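TetR-family transcriptional regulator (Pectobacterium atrosepticum, PDB 2HYT) probably binds cis-regulatory DNA through a helix-turn-helix domain and regulates transcription as a dimer, as in other TetR-family regulators. Local coordinates at residues A146-P150 with Q151-S155; A176-A179 with Q180-A184; A183-E186 with L187-G191. All blocks are in the same frame, centred on the assembly; numbering follows the deposited sequence.

Interaction 1 of 3, residues A146-P150 with Q151-S155; sequences AEADP and QALAS
With CG trans to the backbone N (chi1 -180°) and the carboxylate turned about CB-CG, Asp-149 swings OD2 back over the first turn of helix 150-170, where it accepts from the backbone N of Ala-152 at 3.0 Å. The N-H meets the oxygen on its anti side, 25° out of the carboxylate plane, and the bond is fairly straight. The other carboxylate oxygen, OD1, takes a hydrogen bond of 2.7 Å from a water that in turn accepts from Gln-151 N. This is an N-cap: aspartate suits it because a short acidic side chain can reach an amide of the first turn, which has no carbonyl of an earlier helical turn to bind, and its negative charge probably interacts favourably with the helix dipole. Pro-150 fits the first helical position, where its ring nitrogen needs no acceptor. Its carbonyl O and that of Asp-149 start the regular pattern, with Leu-153 N bound to Asp-149 O at 3.0 Å. Leu-153 CD2 lies 4.3 Å from Ala-148 CB, a loose apolar touch, while its side chain also packs on Ile-136 of helix 122-141. Gln-151 uses both ends of its amide: NE2 is hydrogen-bonded to Gln-133 OE1 of its own chain, OE1 to Trp-167 NE1 of the second subunit.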
loop_
_atom_site.group_PDB
_atom_site.type_symbol
_atom_site.label_atom_id
_atom_site.label_comp_id
_atom_site.label_asym_id
_atom_site.label_seq_id
_atom_site.Cartn_x
_atom_site.Cartn_y
_atom_site.Cartn_z
ATOM N N ALA A 146 3.140 1.547 24.541
ATOM C CA ALA A 146 3.599 2.899 24.859
ATOM C C ALA A 146 2.739 3.988 24.204
ATOM O O ALA A 146 2.117 3.781 23.154
ATOM C CB ALA A 146 5.097 3.074 24.430
ATOM N N GLU A 147 2.704 5.165 24.834
ATOM C CA GLU A 147 1.866 6.250 24.359
ATOM C C GLU A 147 2.229 6.647 22.930
ATOM O O GLU A 147 3.415 6.824 22.591
ATOM C CB GLU A 147 1.982 7.447 25.295
ATOM C CG GLU A 147 1.232 7.245 26.598
ATOM C CD GLU A 147 -0.177 7.788 26.553
ATOM O OE1 GLU A 147 -0.821 7.743 25.474
ATOM O OE2 GLU A 147 -0.631 8.280 27.607
ATOM N N ALA A 148 1.189 6.778 22.104
ATOM C CA ALA A 148 1.287 7.169 20.714
ATOM C C ALA A 148 -0.109 7.494 20.249
ATOM O O ALA A 148 -1.085 7.186 20.947
ATOM C CB ALA A 148 1.863 6.062 19.899
ATOM N N ASP A 149 -0.238 8.187 19.119
ATOM C CA ASP A 149 -1.550 8.416 18.564
ATOM C C ASP A 149 -2.048 7.094 17.992
ATOM O O ASP A 149 -1.402 6.510 17.120
ATOM C CB ASP A 149 -1.545 9.471 17.459
ATOM C CG ASP A 149 -2.914 9.695 16.899
ATOM O OD1 ASP A 149 -3.798 10.220 17.653
ATOM O OD2 ASP A 149 -3.148 9.322 15.749
ATOM N N PRO A 150 -3.196 6.605 18.469
ATOM C CA PRO A 150 -3.695 5.352 17.961
ATOM C C PRO A 150 -3.851 5.261 16.458
ATOM O O PRO A 150 -3.501 4.240 15.883
ATOM C CB PRO A 150 -5.046 5.178 18.701
ATOM C CG PRO A 150 -4.941 5.953 19.868
ATOM C CD PRO A 150 -4.066 7.124 19.532
ATOM N N GLN A 151 -4.379 6.312 15.821
ATOM C CA GLN A 151 -4.630 6.266 14.385
ATOM C C GLN A 151 -3.313 6.229 13.590
ATOM O O GLN A 151 -3.186 5.501 12.601
ATOM C CB GLN A 151 -5.489 7.402 13.898
ATOM C CG GLN A 151 -6.104 7.099 12.528
ATOM C CD GLN A 151 -7.183 8.075 12.170
ATOM O OE1 GLN A 151 -6.904 9.119 11.612
ATOM N NE2 GLN A 151 -8.435 7.761 12.534
ATOM N N ALA A 152 -2.375 7.059 14.014
ATOM C CA ALA A 152 -1.031 7.055 13.411
ATOM C C ALA A 152 -0.355 5.685 13.499
ATOM O O ALA A 152 0.131 5.164 12.524
ATOM C CB ALA A 152 -0.150 8.106 14.078
ATOM N N LEU A 153 -0.395 5.086 14.680
ATOM C CA LEU A 153 0.249 3.805 14.894
ATOM C C LEU A 153 -0.462 2.718 14.133
ATOM O O LEU A 153 0.174 1.886 13.525
ATOM C CB LEU A 153 0.331 3.499 16.370
ATOM C CG LEU A 153 1.026 2.232 16.743
ATOM C CD1 LEU A 153 2.431 2.116 16.063
ATOM C CD2 LEU A 153 1.171 2.146 18.266
ATOM N N ALA A 154 -1.790 2.780 14.074
ATOM C CA ALA A 154 -2.551 1.804 13.296
ATOM C C ALA A 154 -2.223 1.894 11.820
ATOM O O ALA A 154 -2.134 0.881 11.159
ATOM C CB ALA A 154 -4.059 1.932 13.544
ATOM N N SER A 155 -2.006 3.108 11.290
ATOM C CA SER A 155 -1.646 3.282 9.869
ATOM C C SER A 155 -0.331 2.604 9.545
ATOM O O SER A 155 -0.195 1.959 8.504
ATOM C CB SER A 155 -1.585 4.765 9.474
ATOM O OG SER A 155 -0.435 5.463 9.964
HETATM O O HOH W 1 -6.008 8.749 17.075
#

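Interaction 2 of 3, residues A176-A179 with Q180-A184; sequences ARLA and QGVAA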
loop_
_atom_site.group_PDB
_atom_site.type_symbol
_atom_site.label_atom_id
_atom_site.label_comp_id
_atom_site.label_asym_id
_atom_site.label_seq_id
_atom_site.Cartn_x
_atom_site.Cartn_y
_atom_site.Cartn_z
ATOM N N ALA A 176 7.996 -20.196 2.893
ATOM C CA ALA A 176 9.286 -19.654 3.366
ATOM C C ALA A 176 9.141 -18.167 3.717
ATOM O O ALA A 176 9.546 -17.724 4.798
ATOM C CB ALA A 176 10.353 -19.850 2.326
ATOM N N ARG A 177 8.570 -17.402 2.795
ATOM C CA ARG A 177 8.398 -15.955 3.007
ATOM C C ARG A 177 7.506 -15.696 4.214
ATOM O O ARG A 177 7.764 -14.769 5.000
ATOM C CB ARG A 177 7.796 -15.284 1.771
ATOM C CG ARG A 177 8.789 -15.226 0.637
ATOM C CD ARG A 177 8.398 -14.221 -0.391
ATOM N NE ARG A 177 9.453 -14.125 -1.377
ATOM C CZ ARG A 177 9.498 -13.258 -2.382
ATOM N NH1 ARG A 177 8.528 -12.413 -2.571
ATOM N NH2 ARG A 177 10.530 -13.260 -3.229
ATOM N N LEU A 178 6.448 -16.477 4.372
ATOM C CA LEU A 178 5.599 -16.283 5.573
ATOM C C LEU A 178 6.373 -16.360 6.907
ATOM O O LEU A 178 6.212 -15.508 7.791
ATOM C CB LEU A 178 4.398 -17.253 5.567
ATOM C CG LEU A 178 3.530 -17.303 6.823
ATOM C CD1 LEU A 178 2.922 -15.921 7.138
ATOM C CD2 LEU A 178 2.433 -18.369 6.729
ATOM N N ALA A 179 7.198 -17.393 7.079
ATOM C CA ALA A 179 8.005 -17.526 8.290
ATOM C C ALA A 179 8.942 -16.323 8.500
ATOM O O ALA A 179 9.096 -15.774 9.597
ATOM C CB ALA A 179 8.823 -18.831 8.200
ATOM N N GLN A 180 9.579 -15.908 7.423
ATOM C CA GLN A 180 10.469 -14.724 7.436
ATOM C C GLN A 180 9.708 -13.469 7.799
ATOM O O GLN A 180 10.185 -12.655 8.592
ATOM C CB GLN A 180 11.150 -14.546 6.093
ATOM C CG GLN A 180 12.132 -15.674 5.776
ATOM C CD GLN A 180 12.666 -15.615 4.399
ATOM O OE1 GLN A 180 11.957 -15.248 3.450
ATOM N NE2 GLN A 180 13.960 -15.979 4.252
ATOM N N GLY A 181 8.537 -13.307 7.200
ATOM C CA GLY A 181 7.699 -12.149 7.510
ATOM C C GLY A 181 7.271 -12.074 8.954
ATOM O O GLY A 181 7.340 -11.016 9.603
ATOM N N VAL A 182 6.836 -13.217 9.474
ATOM C CA VAL A 182 6.393 -13.270 10.847
ATOM C C VAL A 182 7.554 -12.978 11.779
ATOM O O VAL A 182 7.399 -12.249 12.756
ATOM C CB VAL A 182 5.746 -14.606 11.172
ATOM C CG1 VAL A 182 5.623 -14.782 12.660
ATOM C CG2 VAL A 182 4.348 -14.695 10.505
ATOM N N ALA A 183 8.732 -13.536 11.492
ATOM C CA ALA A 183 9.886 -13.294 12.377
ATOM C C ALA A 183 10.272 -11.827 12.357
ATOM O O ALA A 183 10.622 -11.273 13.380
ATOM C CB ALA A 183 11.078 -14.169 11.991
ATOM N N ALA A 184 10.270 -11.207 11.176
ATOM C CA ALA A 184 10.648 -9.783 11.081
ATOM C C ALA A 184 9.577 -8.928 11.797
ATOM O O ALA A 184 9.880 -7.981 12.513
ATOM C CB ALA A 184 10.784 -9.385 9.628
#
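Four consecutive i to i+4 backbone bonds join residues 176-179 to 180-183 in regular alpha-helix, the shortest running from Gly-181 N to Arg-177 O at 2.8 Å. Leu-178 and Val-182, one turn apart, lie side by side and point the same way, with CD1 of the leucine 3.9 Å from CG2 of the valine. Val-182 has CG1 trans to its backbone N (chi1 165°), which leaves CG2 beside that N and over the preceding turn, 3.4 Å from Leu-178 O. These branched apolar residues suit a face that packs on Leu-97 of helix 85-98. Around the helix, with CG beside its backbone N (chi1 -67°), the extended chain of Gln-180 leans back past the preceding turn: its CG lies 3.4 Å from Ala-176 O, and OE1 comes within 3.7 Å of Arg-177 CA. The long, flexible chain suits a place where it touches both Trp-167 of its own chain and Asp-149 of the second subunit. Arg-177 extends away from the turn; its NH1 bonds to Trp-167 O, and the cation lies against the indole of Trp-167 as a cation-pi pair. Gly-181 is buried and, without a side chain, adds no bulk there, whereas Ala-179 and Ala-183 offer small methyl groups to the exposed side. This is a helix of the TetR-family C-terminal domain, packed partly on helices 85-98 and 150-170 and partly on the second subunit.

Interaction 3 of 3, residues A183-E186 with L187-G191; sequences AALE and LLLRG
Ala-184 O is gripped by two successive amides, Leu-188 N at 3.2 Å in a nearly straight bond and Leu-187 N at 3.0 Å in a weak, strongly bent one. One residue on, Leu-189 N reaches Leu-185 O at 2.9 Å, and Arg-190 N closes on Glu-186 O at a poorer angle of 138°. Beside this ladder the chains of Leu-185 and Leu-189 cross obliquely, CG of the former 3.9 Å from CD1 of the latter. Leu-185 has CG trans to its backbone N (chi1 174°), whereas Leu-189 turns CG back over Leu-185 O, which brings it against Leu-185 CD1; leucine's branched end suits this buried side, which faces helix 85-98. On another side, Leu-187 CD2 sits over the centre of one face of the Arg-190 guanidinium, 3.4 Å above its plane. Arginine serves here because its flat end accepts a methyl group while NE bonds to Gly-191 O of the second subunit. The carboxylate of Glu-186 makes salt bridges to Arg-90 and Arg-94. Thus the last turns of helix 174-190 lie between helix 85-98, met by Leu-185 on Cys-93 and Leu-189 on Phe-89, and the second subunit, whose Leu-192 packs on Leu-187 and Leu-188.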
loop_
_atom_site.group_PDB
_atom_site.type_symbol
_atom_site.label_atom_id
_atom_site.label_comp_id
_atom_site.label_asym_id
_atom_site.label_seq_id
_atom_site.Cartn_x
_atom_site.Cartn_y
_atom_site.Cartn_z
ATOM N N ALA A 183 8.732 -13.536 11.492
ATOM C CA ALA A 183 9.886 -13.294 12.377
ATOM C C ALA A 183 10.272 -11.827 12.357
ATOM O O ALA A 183 10.622 -11.273 13.380
ATOM C CB ALA A 183 11.078 -14.169 11.991
ATOM N N ALA A 184 10.270 -11.207 11.176
ATOM C CA ALA A 184 10.648 -9.783 11.081
ATOM C C ALA A 184 9.577 -8.928 11.797
ATOM O O ALA A 184 9.880 -7.981 12.513
ATOM C CB ALA A 184 10.784 -9.385 9.628
ATOM N N LEU A 185 8.315 -9.272 11.565
ATOM C CA LEU A 185 7.202 -8.556 12.197
ATOM C C LEU A 185 7.371 -8.496 13.722
ATOM O O LEU A 185 7.127 -7.457 14.366
ATOM C CB LEU A 185 5.897 -9.235 11.831
ATOM C CG LEU A 185 4.634 -8.708 12.508
ATOM C CD1 LEU A 185 4.316 -7.268 12.069
ATOM C CD2 LEU A 185 3.467 -9.660 12.170
ATOM N N GLU A 186 7.762 -9.617 14.305
ATOM C CA GLU A 186 7.923 -9.694 15.755
ATOM C C GLU A 186 8.938 -8.663 16.266
ATOM O O GLU A 186 8.760 -8.095 17.334
ATOM C CB GLU A 186 8.306 -11.105 16.217
ATOM C CG GLU A 186 7.256 -12.179 15.943
ATOM C CD GLU A 186 5.997 -12.110 16.809
ATOM O OE1 GLU A 186 5.721 -11.095 17.504
ATOM O OE2 GLU A 186 5.250 -13.115 16.757
ATOM N N LEU A 187 10.010 -8.400 15.503
ATOM C CA LEU A 187 10.975 -7.376 15.878
ATOM C C LEU A 187 10.374 -5.988 15.819
ATOM O O LEU A 187 10.656 -5.132 16.649
ATOM C CB LEU A 187 12.191 -7.394 14.938
ATOM C CG LEU A 187 13.048 -8.633 15.006
ATOM C CD1 LEU A 187 14.131 -8.423 13.920
ATOM C CD2 LEU A 187 13.659 -8.826 16.419
ATOM N N LEU A 188 9.568 -5.724 14.802
ATOM C CA LEU A 188 8.890 -4.424 14.774
ATOM C C LEU A 188 7.899 -4.247 15.910
ATOM O O LEU A 188 7.762 -3.162 16.493
ATOM C CB LEU A 188 8.130 -4.226 13.486
ATOM C CG LEU A 188 8.885 -3.739 12.266
ATOM C CD1 LEU A 188 7.860 -3.542 11.185
ATOM C CD2 LEU A 188 9.677 -2.447 12.546
ATOM N N LEU A 189 7.173 -5.296 16.237
ATOM C CA LEU A 189 6.108 -5.147 17.233
ATOM C C LEU A 189 6.662 -5.025 18.636
ATOM O O LEU A 189 6.065 -4.394 19.503
ATOM C CB LEU A 189 5.139 -6.328 17.166
ATOM C CG LEU A 189 4.372 -6.487 15.851
ATOM C CD1 LEU A 189 3.371 -7.621 15.988
ATOM C CD2 LEU A 189 3.655 -5.182 15.417
ATOM N N ARG A 190 7.800 -5.635 18.905
ATOM C CA ARG A 190 8.249 -5.693 20.288
ATOM C C ARG A 190 8.565 -4.317 20.882
ATOM O O ARG A 190 8.446 -4.124 22.123
ATOM C CB ARG A 190 9.402 -6.682 20.431
ATOM C CG ARG A 190 10.708 -6.165 19.924
ATOM C CD ARG A 190 11.712 -7.303 19.962
ATOM N NE ARG A 190 13.010 -6.828 19.477
ATOM C CZ ARG A 190 14.143 -7.519 19.571
ATOM N NH1 ARG A 190 14.162 -8.722 20.133
ATOM N NH2 ARG A 190 15.272 -6.994 19.109
ATOM N N GLY A 191 8.890 -3.350 20.020
ATOM C CA GLY A 191 9.206 -1.988 20.459
ATOM C C GLY A 191 7.985 -1.234 20.940
ATOM O O GLY A 191 8.095 -0.238 21.645
#

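Overall arrangement
All three interactions are local contacts in the C-terminal domain, and each touches the second subunit. Interaction 1 starts helix 150-170, and interactions 2 and 3 follow each other along helix 174-190, sharing Ala-183 and Ala-184, with centres about 11 Å apart. Interactions 1 and 3 come within about 5 Å at their nearest atoms without touching. Interaction 2 is largely a surface contact, whereas interactions 1 and 3 are partly buried. Their chemistry differs accordingly: a side-chain carboxylate and a water serve the start of helix 150-170, unbroken backbone bonds mark the first half of helix 174-190, with exposed alanines on one side, and leucines crossing one another accompany one weak extra backbone bond near its end.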